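Local coordinates for metallo-beta-lactamase family protein (PDB 3R2U) that probably acts as a non-haem iron enzyme of the metallo-beta-lactamase superfamily, related to the rhodanese-containing persulfide dioxygenases, at residues I81-A86 with H268-M273; Y101-S106 with T144-S149; G174-P179 with D257-D262; Q337-I342 with I358-I363. All blocks are in the same frame, centred on the assembly; numbering follows the deposited sequence. Where two conformers were deposited one is given.

Contact 1: residues I81-A86 with H268-M273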
loop_
_atom_site.group_PDB
_atom_site.type_symbol
_atom_site.label_atom_id
_atom_site.label_comp_id
_atom_site.label_asym_id
_atom_site.label_seq_id
_atom_site.Cartn_x
_atom_site.Cartn_y
_atom_site.Cartn_z
ATOM N N ILE A 81 -26.701 0.338 -22.498
ATOM C CA ILE A 81 -25.714 1.343 -22.876
ATOM C C ILE A 81 -25.671 2.374 -21.739
ATOM O O ILE A 81 -26.597 3.151 -21.553
ATOM C CB ILE A 81 -26.071 2.019 -24.240
ATOM C CG1 ILE A 81 -26.236 0.960 -25.342
ATOM C CG2 ILE A 81 -25.023 3.030 -24.615
ATOM C CD1 ILE A 81 -26.574 1.529 -26.737
ATOM N N HIS A 82 -24.594 2.349 -20.959
ATOM C CA HIS A 82 -24.482 3.197 -19.778
ATOM C C HIS A 82 -24.241 4.653 -20.051
ATOM O O HIS A 82 -23.571 5.015 -21.011
ATOM C CB HIS A 82 -23.402 2.652 -18.848
ATOM C CG HIS A 82 -23.701 1.282 -18.359
ATOM N ND1 HIS A 82 -24.716 1.028 -17.466
ATOM C CD2 HIS A 82 -23.144 0.083 -18.653
ATOM C CE1 HIS A 82 -24.757 -0.269 -17.217
ATOM N NE2 HIS A 82 -23.822 -0.864 -17.931
ATOM N N ALA A 83 -24.821 5.485 -19.188
ATOM C CA ALA A 83 -24.699 6.932 -19.283
ATOM C C ALA A 83 -23.847 7.503 -18.166
ATOM O O ALA A 83 -23.531 8.686 -18.184
ATOM C CB ALA A 83 -26.093 7.570 -19.216
ATOM N N ASP A 84 -23.436 6.673 -17.225
ATOM C CA ASP A 84 -22.774 7.189 -16.030
ATOM C C ASP A 84 -21.424 6.580 -15.658
ATOM O O ASP A 84 -20.881 6.887 -14.601
ATOM C CB ASP A 84 -23.759 7.169 -14.850
ATOM C CG ASP A 84 -24.559 5.902 -14.803
ATOM O OD1 ASP A 84 -24.147 4.911 -15.434
ATOM O OD2 ASP A 84 -25.603 5.890 -14.135
ATOM N N PHE A 85 -20.875 5.750 -16.543
ATOM C CA PHE A 85 -19.495 5.270 -16.392
ATOM C C PHE A 85 -19.118 4.651 -17.719
ATOM O O PHE A 85 -19.985 4.395 -18.542
ATOM C CB PHE A 85 -19.292 4.281 -15.226
ATOM C CG PHE A 85 -19.873 2.931 -15.469
ATOM C CD1 PHE A 85 -21.231 2.705 -15.283
ATOM C CD2 PHE A 85 -19.074 1.882 -15.905
ATOM C CE1 PHE A 85 -21.784 1.454 -15.526
ATOM C CE2 PHE A 85 -19.615 0.620 -16.138
ATOM C CZ PHE A 85 -20.977 0.405 -15.950
ATOM N N ALA A 86 -17.825 4.425 -17.912
ATOM C CA ALA A 86 -17.313 3.888 -19.149
ATOM C C ALA A 86 -17.268 2.381 -19.057
ATOM O O ALA A 86 -16.658 1.829 -18.153
ATOM C CB ALA A 86 -15.932 4.466 -19.441
ATOM N N HIS A 268 -23.401 17.013 -17.193
ATOM C CA HIS A 268 -22.989 17.025 -18.590
ATOM C C HIS A 268 -22.258 15.790 -19.082
ATOM O O HIS A 268 -22.406 15.438 -20.232
ATOM C CB HIS A 268 -22.165 18.289 -18.913
ATOM C CG HIS A 268 -22.879 19.562 -18.595
ATOM N ND1 HIS A 268 -24.138 19.844 -19.078
ATOM C CD2 HIS A 268 -22.513 20.631 -17.850
ATOM C CE1 HIS A 268 -24.525 21.028 -18.630
ATOM N NE2 HIS A 268 -23.555 21.525 -17.884
ATOM N N HIS A 269 -21.496 15.105 -18.247
ATOM C CA HIS A 269 -20.768 13.942 -18.769
ATOM C C HIS A 269 -21.677 12.776 -19.198
ATOM O O HIS A 269 -21.247 11.927 -19.983
ATOM C CB HIS A 269 -19.670 13.451 -17.805
ATOM C CG HIS A 269 -20.184 12.774 -16.576
ATOM N ND1 HIS A 269 -21.003 13.406 -15.664
ATOM C CD2 HIS A 269 -19.942 11.538 -16.076
ATOM C CE1 HIS A 269 -21.262 12.578 -14.666
ATOM N NE2 HIS A 269 -20.626 11.437 -14.888
ATOM N N PHE A 270 -22.912 12.726 -18.701
ATOM C CA PHE A 270 -23.820 11.625 -19.084
ATOM C C PHE A 270 -23.951 11.481 -20.606
ATOM O O PHE A 270 -23.811 10.375 -21.136
ATOM C CB PHE A 270 -25.197 11.766 -18.418
ATOM C CG PHE A 270 -25.259 11.245 -16.985
ATOM C CD1 PHE A 270 -24.150 11.292 -16.142
ATOM C CD2 PHE A 270 -26.460 10.770 -16.467
ATOM C CE1 PHE A 270 -24.227 10.830 -14.819
ATOM C CE2 PHE A 270 -26.551 10.312 -15.148
ATOM C CZ PHE A 270 -25.430 10.350 -14.324
ATOM N N ALA A 271 -24.176 12.593 -21.306
ATOM C CA ALA A 271 -24.338 12.548 -22.753
ATOM C C ALA A 271 -23.099 11.975 -23.427
ATOM O O ALA A 271 -23.193 11.214 -24.392
ATOM C CB ALA A 271 -24.644 13.931 -23.303
ATOM N N GLN A 272 -21.935 12.308 -22.902
ATOM C CA GLN A 272 -20.680 11.844 -23.499
ATOM C C GLN A 272 -20.471 10.375 -23.236
ATOM O O GLN A 272 -19.938 9.675 -24.081
ATOM C CB GLN A 272 -19.499 12.643 -22.929
ATOM C CG GLN A 272 -18.098 12.278 -23.495
ATOM C CD GLN A 272 -17.915 12.709 -24.943
ATOM O OE1 GLN A 272 -18.730 13.445 -25.496
ATOM N NE2 GLN A 272 -16.847 12.250 -25.555
ATOM N N MET A 273 -20.873 9.906 -22.048
ATOM C CA MET A 273 -20.681 8.497 -21.674
ATOM C C MET A 273 -21.469 7.579 -22.564
ATOM O O MET A 273 -21.012 6.496 -22.914
ATOM C CB MET A 273 -21.136 8.242 -20.228
ATOM C CG MET A 273 -20.357 8.953 -19.189
ATOM S SD MET A 273 -18.944 8.042 -18.587
ATOM C CE MET A 273 -18.149 7.488 -20.056
HETATM O O HOH W 1 -21.013 9.174 -13.283
#
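M273 of helix 269-279 lays its whole side chain along the backbone of loop 81-86. Its CB sits 3.2 Å from A83 O, and M273 CG keeps to the same carbonyl, 3.3 Å from A83 O. Bends at chi2 (-90°) and chi3 (48°) then carry the chain on, placing M273 SD 3.5 Å from F85 C. The methyl CE finishes against A86, 3.8 Å from A86 CB. A83 O also takes a CA-H...O contact from F270 CA at 3.1 Å, so this carbonyl packs against the N-terminal part of the helix. The F270 ring turns one face to A83 C and D84 CA, and D84 CB makes an off-centre CH-pi contact, 4.0 Å from the centroid of the F270 ring. A water, at the edge of the H269 ring and in its plane, bridges D84 O and H269 NE2. H82 and D84 belong to the HxHxD motif that begins with the iron ligand H80; H82 directs its ring away from the helix and bonds D54 through NE2. The loop joins strand 72-77 to helix 89-96, and helix 269-279 packs against it, K274 NZ bonding I81 O and N277 ND2 bonding H82 O and F85 O.

Contact 2: residues Y101-S106 with T144-S149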
loop_
_atom_site.group_PDB
_atom_site.type_symbol
_atom_site.label_atom_id
_atom_site.label_comp_id
_atom_site.label_asym_id
_atom_site.label_seq_id
_atom_site.Cartn_x
_atom_site.Cartn_y
_atom_site.Cartn_z
ATOM N N TYR A 101 -21.692 -10.447 -24.088
ATOM C CA TYR A 101 -23.120 -10.450 -24.353
ATOM C C TYR A 101 -23.668 -9.073 -24.072
ATOM O O TYR A 101 -23.519 -8.551 -22.961
ATOM C CB TYR A 101 -23.808 -11.499 -23.455
ATOM C CG TYR A 101 -23.213 -12.881 -23.664
ATOM C CD1 TYR A 101 -22.009 -13.230 -23.056
ATOM C CD2 TYR A 101 -23.826 -13.817 -24.487
ATOM C CE1 TYR A 101 -21.440 -14.456 -23.251
ATOM C CE2 TYR A 101 -23.254 -15.070 -24.697
ATOM C CZ TYR A 101 -22.061 -15.378 -24.070
ATOM O OH TYR A 101 -21.452 -16.601 -24.248
ATOM N N VAL A 102 -24.245 -8.459 -25.100
ATOM C CA VAL A 102 -24.845 -7.156 -24.963
ATOM C C VAL A 102 -26.212 -7.212 -25.648
ATOM O O VAL A 102 -26.487 -8.100 -26.453
ATOM C CB VAL A 102 -23.980 -6.043 -25.582
ATOM C CG1 VAL A 102 -22.586 -6.011 -24.939
ATOM C CG2 VAL A 102 -23.901 -6.195 -27.088
ATOM N N SER A 103 -27.070 -6.265 -25.319
ATOM C CA SER A 103 -28.391 -6.244 -25.886
ATOM C C SER A 103 -28.472 -6.006 -27.399
ATOM O O SER A 103 -27.873 -5.066 -27.943
ATOM C CB SER A 103 -29.247 -5.190 -25.175
ATOM O OG SER A 103 -30.563 -5.130 -25.750
ATOM N N GLY A 104 -29.242 -6.876 -28.058
ATOM C CA GLY A 104 -29.591 -6.719 -29.463
ATOM C C GLY A 104 -31.043 -6.270 -29.552
ATOM O O GLY A 104 -31.649 -6.356 -30.602
ATOM N N GLU A 105 -31.613 -5.806 -28.437
ATOM C CA GLU A 105 -33.003 -5.357 -28.398
ATOM C C GLU A 105 -33.082 -3.862 -28.668
ATOM O O GLU A 105 -33.768 -3.124 -27.973
ATOM C CB GLU A 105 -33.638 -5.672 -27.041
ATOM C CG GLU A 105 -33.863 -7.159 -26.763
ATOM C CD GLU A 105 -34.995 -7.777 -27.590
ATOM O OE1 GLU A 105 -35.588 -7.061 -28.428
ATOM O OE2 GLU A 105 -35.285 -8.990 -27.408
ATOM N N SER A 106 -32.377 -3.421 -29.686
ATOM C CA SER A 106 -32.310 -2.012 -30.021
ATOM C C SER A 106 -32.790 -1.829 -31.443
ATOM O O SER A 106 -32.878 -2.798 -32.196
ATOM C CB SER A 106 -30.856 -1.550 -29.900
ATOM O OG SER A 106 -30.033 -2.329 -30.768
ATOM N N THR A 144 -33.774 2.567 -20.738
ATOM C CA THR A 144 -33.333 2.692 -22.119
ATOM C C THR A 144 -34.139 1.687 -22.926
ATOM O O THR A 144 -34.631 0.692 -22.361
ATOM C CB THR A 144 -31.845 2.381 -22.343
ATOM O OG1 THR A 144 -31.603 0.990 -22.085
ATOM C CG2 THR A 144 -30.980 3.263 -21.476
ATOM N N PRO A 145 -34.288 1.936 -24.240
ATOM C CA PRO A 145 -35.066 0.996 -25.046
ATOM C C PRO A 145 -34.442 -0.407 -25.154
ATOM O O PRO A 145 -35.171 -1.392 -25.379
ATOM C CB PRO A 145 -35.135 1.676 -26.433
ATOM C CG PRO A 145 -34.643 3.117 -26.213
ATOM C CD PRO A 145 -33.725 3.039 -25.044
ATOM N N GLU A 146 -33.119 -0.496 -24.985
ATOM C CA GLU A 146 -32.420 -1.779 -25.126
ATOM C C GLU A 146 -32.152 -2.516 -23.814
ATOM O O GLU A 146 -31.664 -3.632 -23.854
ATOM C CB GLU A 146 -31.086 -1.612 -25.870
ATOM C CG GLU A 146 -29.898 -1.111 -25.022
ATOM C CD GLU A 146 -29.994 0.350 -24.620
ATOM O OE1 GLU A 146 -30.729 1.117 -25.271
ATOM O OE2 GLU A 146 -29.302 0.737 -23.663
ATOM N N SER A 147 -32.463 -1.898 -22.676
ATOM C CA SER A 147 -32.181 -2.484 -21.363
ATOM C C SER A 147 -32.635 -3.903 -21.213
ATOM O O SER A 147 -33.773 -4.228 -21.503
ATOM C CB SER A 147 -32.815 -1.674 -20.213
ATOM O OG SER A 147 -32.095 -0.489 -19.954
ATOM N N ILE A 148 -31.720 -4.737 -20.739
ATOM C CA ILE A 148 -31.994 -6.120 -20.465
ATOM C C ILE A 148 -31.584 -6.442 -19.038
ATOM O O ILE A 148 -30.728 -5.779 -18.467
ATOM C CB ILE A 148 -31.272 -7.071 -21.466
ATOM C CG1 ILE A 148 -29.771 -6.816 -21.488
ATOM C CG2 ILE A 148 -31.893 -6.939 -22.883
ATOM C CD1 ILE A 148 -29.008 -7.783 -22.361
ATOM N N SER A 149 -32.259 -7.421 -18.458
ATOM C CA SER A 149 -31.961 -7.916 -17.133
ATOM C C SER A 149 -31.636 -9.403 -17.224
ATOM O O SER A 149 -32.129 -10.085 -18.135
ATOM C CB SER A 149 -33.158 -7.692 -16.212
ATOM O OG SER A 149 -33.351 -6.305 -15.975
#
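E105 and E146 approach to 4.9 Å between their CA atoms, where the chain leaving strand 99-103 runs against the type I turn T144-S147 that leads into strand 148-153. S103 carries the polar link: with OG swung opposite its own N (chi1 179°), the hydroxyl gives its proton to E146 O at 2.7 Å. That bond lies in the carbonyl plane on a lone pair, with a C=O...donor angle of 135°. The same oxygen accepts from E105 N, 3.0 Å from S103 OG, closing an ST turn, so one hydroxyl both folds its own chain and ties it to the neighbouring turn. I148 packs alongside, its CG2 3.6 Å from S103 OG and its CD1 3.8 Å from S103 CB. E105, at the centre of an inverse gamma turn, points its carbonyl at the same turn, E105 O lying 3.4 Å from E146 CA, and sends its carboxylate off to H124 N. E146 touches S106 through CB alone (4.0 Å to S106 CB); beyond it the chain bends at chi2 and takes OE2 to I81 N. Strands 99-103 and 148-153 lie one in each of the two mixed sheets of the metallo-beta-lactamase sandwich. The turn directly follows the iron ligand H143, and the side chain of E146 touches the ligand H80, about 7 Å from the metal in its second shell.

Contact 3: residues G174-P179 with D257-D262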
loop_
_atom_site.group_PDB
_atom_site.type_symbol
_atom_site.label_atom_id
_atom_site.label_comp_id
_atom_site.label_asym_id
_atom_site.label_seq_id
_atom_site.Cartn_x
_atom_site.Cartn_y
_atom_site.Cartn_z
ATOM N N GLY A 174 -35.434 0.350 -3.723
ATOM C CA GLY A 174 -36.265 1.488 -3.350
ATOM C C GLY A 174 -36.760 2.383 -4.486
ATOM O O GLY A 174 -37.519 3.302 -4.239
ATOM N N ASP A 175 -36.319 2.148 -5.721
ATOM C CA ASP A 175 -36.782 2.979 -6.828
ATOM C C ASP A 175 -36.529 2.252 -8.139
ATOM O O ASP A 175 -36.145 1.067 -8.146
ATOM C CB ASP A 175 -36.066 4.354 -6.792
ATOM C CG ASP A 175 -36.930 5.488 -7.326
ATOM O OD1 ASP A 175 -37.728 5.277 -8.261
ATOM O OD2 ASP A 175 -36.814 6.611 -6.794
ATOM N N ILE A 176 -36.773 2.951 -9.250
ATOM C CA ILE A 176 -36.570 2.399 -10.579
ATOM C C ILE A 176 -35.920 3.471 -11.452
ATOM O O ILE A 176 -35.938 4.657 -11.119
ATOM C CB ILE A 176 -37.900 1.906 -11.229
ATOM C CG1 ILE A 176 -38.881 3.067 -11.420
ATOM C CG2 ILE A 176 -38.537 0.804 -10.384
ATOM C CD1 ILE A 176 -40.156 2.714 -12.224
ATOM N N GLY A 177 -35.339 3.041 -12.562
ATOM C CA GLY A 177 -34.683 3.947 -13.471
ATOM C C GLY A 177 -35.663 4.889 -14.135
ATOM O O GLY A 177 -36.854 4.630 -14.143
ATOM N N ARG A 178 -35.151 6.011 -14.627
ATOM C CA ARG A 178 -35.932 6.983 -15.355
ATOM C C ARG A 178 -35.414 6.915 -16.772
ATOM O O ARG A 178 -34.239 6.596 -16.983
ATOM C CB ARG A 178 -35.726 8.411 -14.812
ATOM C CG ARG A 178 -36.111 8.638 -13.315
ATOM C CD ARG A 178 -37.514 8.178 -13.035
ATOM N NE ARG A 178 -38.126 8.736 -11.818
ATOM C CZ ARG A 178 -38.235 8.110 -10.640
ATOM N NH1 ARG A 178 -37.760 6.890 -10.448
ATOM N NH2 ARG A 178 -38.833 8.724 -9.634
ATOM N N PRO A 179 -36.267 7.236 -17.765
ATOM C CA PRO A 179 -35.774 7.189 -19.138
ATOM C C PRO A 179 -34.632 8.169 -19.384
ATOM O O PRO A 179 -34.759 9.341 -19.044
ATOM C CB PRO A 179 -36.999 7.587 -19.966
ATOM C CG PRO A 179 -38.176 7.332 -19.072
ATOM C CD PRO A 179 -37.687 7.613 -17.696
ATOM N N ASP A 257 -46.447 10.110 -15.073
ATOM C CA ASP A 257 -46.252 11.444 -14.513
ATOM C C ASP A 257 -45.224 11.454 -13.391
ATOM O O ASP A 257 -44.327 12.292 -13.389
ATOM C CB ASP A 257 -47.555 12.028 -13.963
ATOM C CG ASP A 257 -47.369 13.438 -13.412
ATOM O OD1 ASP A 257 -46.870 14.322 -14.145
ATOM O OD2 ASP A 257 -47.739 13.667 -12.249
ATOM N N LYS A 258 -45.361 10.545 -12.431
ATOM C CA LYS A 258 -44.418 10.508 -11.318
ATOM C C LYS A 258 -43.021 10.155 -11.818
ATOM O O LYS A 258 -42.033 10.756 -11.397
ATOM C CB LYS A 258 -44.847 9.554 -10.205
ATOM C CG LYS A 258 -43.787 9.476 -9.071
ATOM C CD LYS A 258 -44.295 8.807 -7.798
ATOM C CE LYS A 258 -43.195 8.746 -6.730
ATOM N NZ LYS A 258 -43.726 8.268 -5.413
ATOM N N LEU A 259 -42.947 9.214 -12.754
ATOM C CA LEU A 259 -41.669 8.792 -13.285
ATOM C C LEU A 259 -40.917 9.952 -13.936
ATOM O O LEU A 259 -39.765 10.222 -13.591
ATOM C CB LEU A 259 -41.859 7.679 -14.320
ATOM C CG LEU A 259 -40.572 6.958 -14.718
ATOM C CD1 LEU A 259 -40.029 6.193 -13.501
ATOM C CD2 LEU A 259 -40.784 6.022 -15.894
ATOM N N ILE A 260 -41.583 10.670 -14.833
ATOM C CA ILE A 260 -40.901 11.691 -15.612
ATOM C C ILE A 260 -41.090 13.149 -15.207
ATOM O O ILE A 260 -40.639 14.036 -15.926
ATOM C CB ILE A 260 -41.240 11.521 -17.113
ATOM C CG1 ILE A 260 -42.671 11.957 -17.423
ATOM C CG2 ILE A 260 -40.993 10.074 -17.529
ATOM C CD1 ILE A 260 -43.049 11.785 -18.872
ATOM N N SER A 261 -41.731 13.421 -14.076
ATOM C CA SER A 261 -41.921 14.809 -13.669
ATOM C C SER A 261 -40.908 15.273 -12.635
ATOM O O SER A 261 -40.483 14.513 -11.758
ATOM C CB SER A 261 -43.336 15.051 -13.153
ATOM O OG SER A 261 -44.266 14.869 -14.203
ATOM N N ASP A 262 -40.528 16.539 -12.772
ATOM C CA ASP A 262 -39.597 17.203 -11.868
ATOM C C ASP A 262 -38.375 16.353 -11.523
ATOM O O ASP A 262 -38.080 16.094 -10.348
ATOM C CB ASP A 262 -40.337 17.654 -10.604
ATOM C CG ASP A 262 -41.476 18.628 -10.907
ATOM O OD1 ASP A 262 -42.300 18.870 -9.999
ATOM O OD2 ASP A 262 -41.554 19.143 -12.047
#
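L259, in the last turn of helix 252-260, packs against I176, R178 and P179. These belong to the loop that follows strand 164-168 of the metallo-beta-lactamase fold and the iron ligand D169. The two branches of L259 divide the apolar work. CD1 meets the tip of I176, 3.7 Å from I176 CD1, the two side chains crossing at about a right angle, while L259 CD2 lies 3.9 Å from P179 CD. I260 touches the same proline carbon from the helix, its CG2 4.1 Å from P179 CD. Helix 191-206 closes the apolar patch, with M199 and I203 against I176 and A196 against L259.

Outward from this centre the stem of R178 crosses the leucine obliquely, with R178 CD and NE beside L259 CD1. The arginine chain bends at chi2 (-53°), and NE comes to L259 O, giving it a weak hydrogen bond at 2.8 Å, its angle at the hydrogen only 119°. The guanidinium is fixed chiefly from its own loop: NH1 forms a salt bridge with D175 and a weak bond to I176 O at 3.0 Å, both acceptors at its edge and in its plane. Behind this loop, R178 O bonds ND1 of the iron ligand H143, so the backbone of R178 is in the second shell of the iron site. D175 OD1 accepts three donors: R178 NH1 from above the carboxylate plane at 2.7 Å, I176 N on the anti side, and W245 NE1.

Contact 4: residues Q337-I342 with I358-I363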
loop_
_atom_site.group_PDB
_atom_site.type_symbol
_atom_site.label_atom_id
_atom_site.label_comp_id
_atom_site.label_asym_id
_atom_site.label_seq_id
_atom_site.Cartn_x
_atom_site.Cartn_y
_atom_site.Cartn_z
ATOM N N GLN A 337 -10.694 18.351 -24.181
ATOM C CA GLN A 337 -9.482 19.073 -23.793
ATOM C C GLN A 337 -8.630 18.285 -22.819
ATOM O O GLN A 337 -9.128 17.462 -22.058
ATOM C CB GLN A 337 -9.837 20.405 -23.117
ATOM C CG GLN A 337 -10.675 21.343 -23.961
ATOM C CD GLN A 337 -10.903 22.704 -23.305
ATOM O OE1 GLN A 337 -10.191 23.100 -22.368
ATOM N NE2 GLN A 337 -11.872 23.448 -23.834
ATOM N N GLU A 338 -7.345 18.563 -22.854
ATOM C CA GLU A 338 -6.410 18.034 -21.878
ATOM C C GLU A 338 -6.558 18.918 -20.638
ATOM O O GLU A 338 -6.724 20.133 -20.740
ATOM C CB GLU A 338 -4.975 18.090 -22.396
ATOM C CG GLU A 338 -4.762 17.359 -23.726
ATOM C CD GLU A 338 -3.279 17.331 -24.148
ATOM O OE1 GLU A 338 -2.977 17.718 -25.299
ATOM O OE2 GLU A 338 -2.418 16.941 -23.326
ATOM N N ILE A 339 -6.464 18.304 -19.470
ATOM C CA ILE A 339 -6.708 18.984 -18.209
ATOM C C ILE A 339 -5.571 18.814 -17.217
ATOM O O ILE A 339 -4.896 17.792 -17.230
ATOM C CB ILE A 339 -8.013 18.374 -17.637
ATOM C CG1 ILE A 339 -9.184 18.830 -18.503
ATOM C CG2 ILE A 339 -8.214 18.687 -16.172
ATOM C CD1 ILE A 339 -10.447 18.023 -18.342
ATOM N N ASN A 340 -5.317 19.840 -16.401
ATOM C CA ASN A 340 -4.353 19.741 -15.301
ATOM C C ASN A 340 -5.089 19.546 -13.976
ATOM O O ASN A 340 -6.227 19.995 -13.808
ATOM C CB ASN A 340 -3.513 21.006 -15.155
ATOM C CG ASN A 340 -2.480 21.179 -16.247
ATOM O OD1 ASN A 340 -2.118 20.242 -16.944
ATOM N ND2 ASN A 340 -1.970 22.379 -16.362
ATOM N N LEU A 341 -4.420 18.889 -13.040
ATOM C CA LEU A 341 -4.928 18.699 -11.715
ATOM C C LEU A 341 -3.970 19.334 -10.719
ATOM O O LEU A 341 -2.763 19.390 -10.959
ATOM C CB LEU A 341 -5.071 17.213 -11.398
ATOM C CG LEU A 341 -6.017 16.425 -12.262
ATOM C CD1 LEU A 341 -6.003 14.926 -11.855
ATOM C CD2 LEU A 341 -7.449 17.066 -12.200
ATOM N N ILE A 342 -4.523 19.846 -9.621
ATOM C CA ILE A 342 -3.733 20.429 -8.551
ATOM C C ILE A 342 -3.827 19.522 -7.330
ATOM O O ILE A 342 -4.920 19.180 -6.846
ATOM C CB ILE A 342 -4.158 21.866 -8.210
ATOM C CG1 ILE A 342 -3.811 22.796 -9.380
ATOM C CG2 ILE A 342 -3.444 22.344 -6.902
ATOM C CD1 ILE A 342 -4.210 24.179 -9.193
ATOM N N ILE A 358 -14.650 7.128 -15.952
ATOM C CA ILE A 358 -15.702 7.788 -16.744
ATOM C C ILE A 358 -15.180 8.094 -18.150
ATOM O O ILE A 358 -15.660 8.989 -18.842
ATOM C CB ILE A 358 -16.353 9.026 -16.055
ATOM C CG1 ILE A 358 -15.336 10.113 -15.736
ATOM C CG2 ILE A 358 -17.064 8.608 -14.786
ATOM C CD1 ILE A 358 -16.008 11.450 -15.393
ATOM N N GLY A 359 -14.194 7.318 -18.587
ATOM C CA GLY A 359 -13.689 7.413 -19.953
ATOM C C GLY A 359 -12.863 8.610 -20.349
ATOM O O GLY A 359 -12.843 8.995 -21.545
ATOM N N TYR A 360 -12.175 9.210 -19.383
ATOM C CA TYR A 360 -11.318 10.375 -19.645
ATOM C C TYR A 360 -9.871 9.975 -19.368
ATOM O O TYR A 360 -9.519 9.674 -18.222
ATOM C CB TYR A 360 -11.734 11.586 -18.794
ATOM C CG TYR A 360 -10.905 12.799 -19.109
ATOM C CD1 TYR A 360 -11.205 13.617 -20.218
ATOM C CD2 TYR A 360 -9.791 13.111 -18.349
ATOM C CE1 TYR A 360 -10.424 14.716 -20.518
ATOM C CE2 TYR A 360 -9.008 14.203 -18.644
ATOM C CZ TYR A 360 -9.314 14.994 -19.735
ATOM O OH TYR A 360 -8.526 16.081 -20.019
ATOM N N ASP A 361 -9.036 9.978 -20.413
ATOM C CA ASP A 361 -7.637 9.526 -20.307
ATOM C C ASP A 361 -6.644 10.647 -20.602
ATOM O O ASP A 361 -5.471 10.379 -20.834
ATOM C CB ASP A 361 -7.370 8.404 -21.353
ATOM C CG ASP A 361 -8.116 7.106 -21.058
ATOM O OD1 ASP A 361 -8.566 6.867 -19.909
ATOM O OD2 ASP A 361 -8.232 6.298 -21.992
ATOM N N ASP A 362 -7.095 11.893 -20.581
ATOM C CA ASP A 362 -6.267 13.003 -21.063
ATOM C C ASP A 362 -5.728 14.010 -20.029
ATOM O O ASP A 362 -5.459 15.161 -20.378
ATOM C CB ASP A 362 -7.025 13.728 -22.175
ATOM C CG ASP A 362 -7.215 12.858 -23.414
ATOM O OD1 ASP A 362 -6.458 11.900 -23.587
ATOM O OD2 ASP A 362 -8.122 13.136 -24.223
ATOM N N ILE A 363 -5.529 13.577 -18.791
ATOM C CA ILE A 363 -4.900 14.446 -17.787
ATOM C C ILE A 363 -3.493 14.681 -18.313
ATOM O O ILE A 363 -2.769 13.732 -18.635
ATOM C CB ILE A 363 -4.856 13.823 -16.408
ATOM C CG1 ILE A 363 -6.274 13.654 -15.873
ATOM C CG2 ILE A 363 -4.055 14.688 -15.427
ATOM C CD1 ILE A 363 -7.053 14.960 -15.718
HETATM O O HOH W 2 -3.330 14.682 -22.366
#
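Y360 reaches the backbone of Q337 with a short bond, its OH donating to Q337 O at 2.5 Å. The bond lies in the carbonyl plane on a lone pair, at a C=O...donor angle of 140°, and Q337 O in turn sits at the edge of the ring, in its plane. With CG opposite the backbone N (chi1 -177°), the ring extends toward I339, whose CD1 tip approaches obliquely to 3.5 Å from Y360 CZ. I363 packs on I339 and L341, its CD1 3.9 Å from I339 CG2 and 3.9 Å from L341 CG. I339 and I363 form a parallel beta bridge, supported by a weak bond from I339 N to D362 O (3.4 Å) and by backbone bonding of I339 with A364. Strands 339-342 and 363-367 are thus neighbours in a four-stranded parallel sheet, joined by helix 345-356 as a beta-alpha-beta crossover, consistent with a rhodanese-like domain. That helix covers L341 and I363 through T352, with L355 also against I363, and F300 of the adjacent strand backs I339 and L341. A Schellman motif at G359 ends the helix and sets the chain toward Y360. Farther out, Y287 OH bonds I363 N, and D361 makes a salt bridge to R57.

In the fold
Contacts 1, 2 and 3 lie around or near the iron site of the metallo-beta-lactamase domain, their centres 16 to 19 Å from one another. Contact 4, in the parallel sheet of the C-terminal part, is remote from contacts 2 and 3, at 30 and 32 Å between centres, but only 16 Å from contact 1. Along the chain, the 81-86 and 268-273 segments of contact 1 enclose both contact 2 and then contact 3, and contact 4 follows. Contact 1 is the hub: it touches contact 2 through I81 and E146, and its M273, A86 and H269 pack on I358 and G359 of contact 4. The loop bearing the metal motif is thereby joined to the C-terminal parallel sheet, probably a rhodanese-like domain.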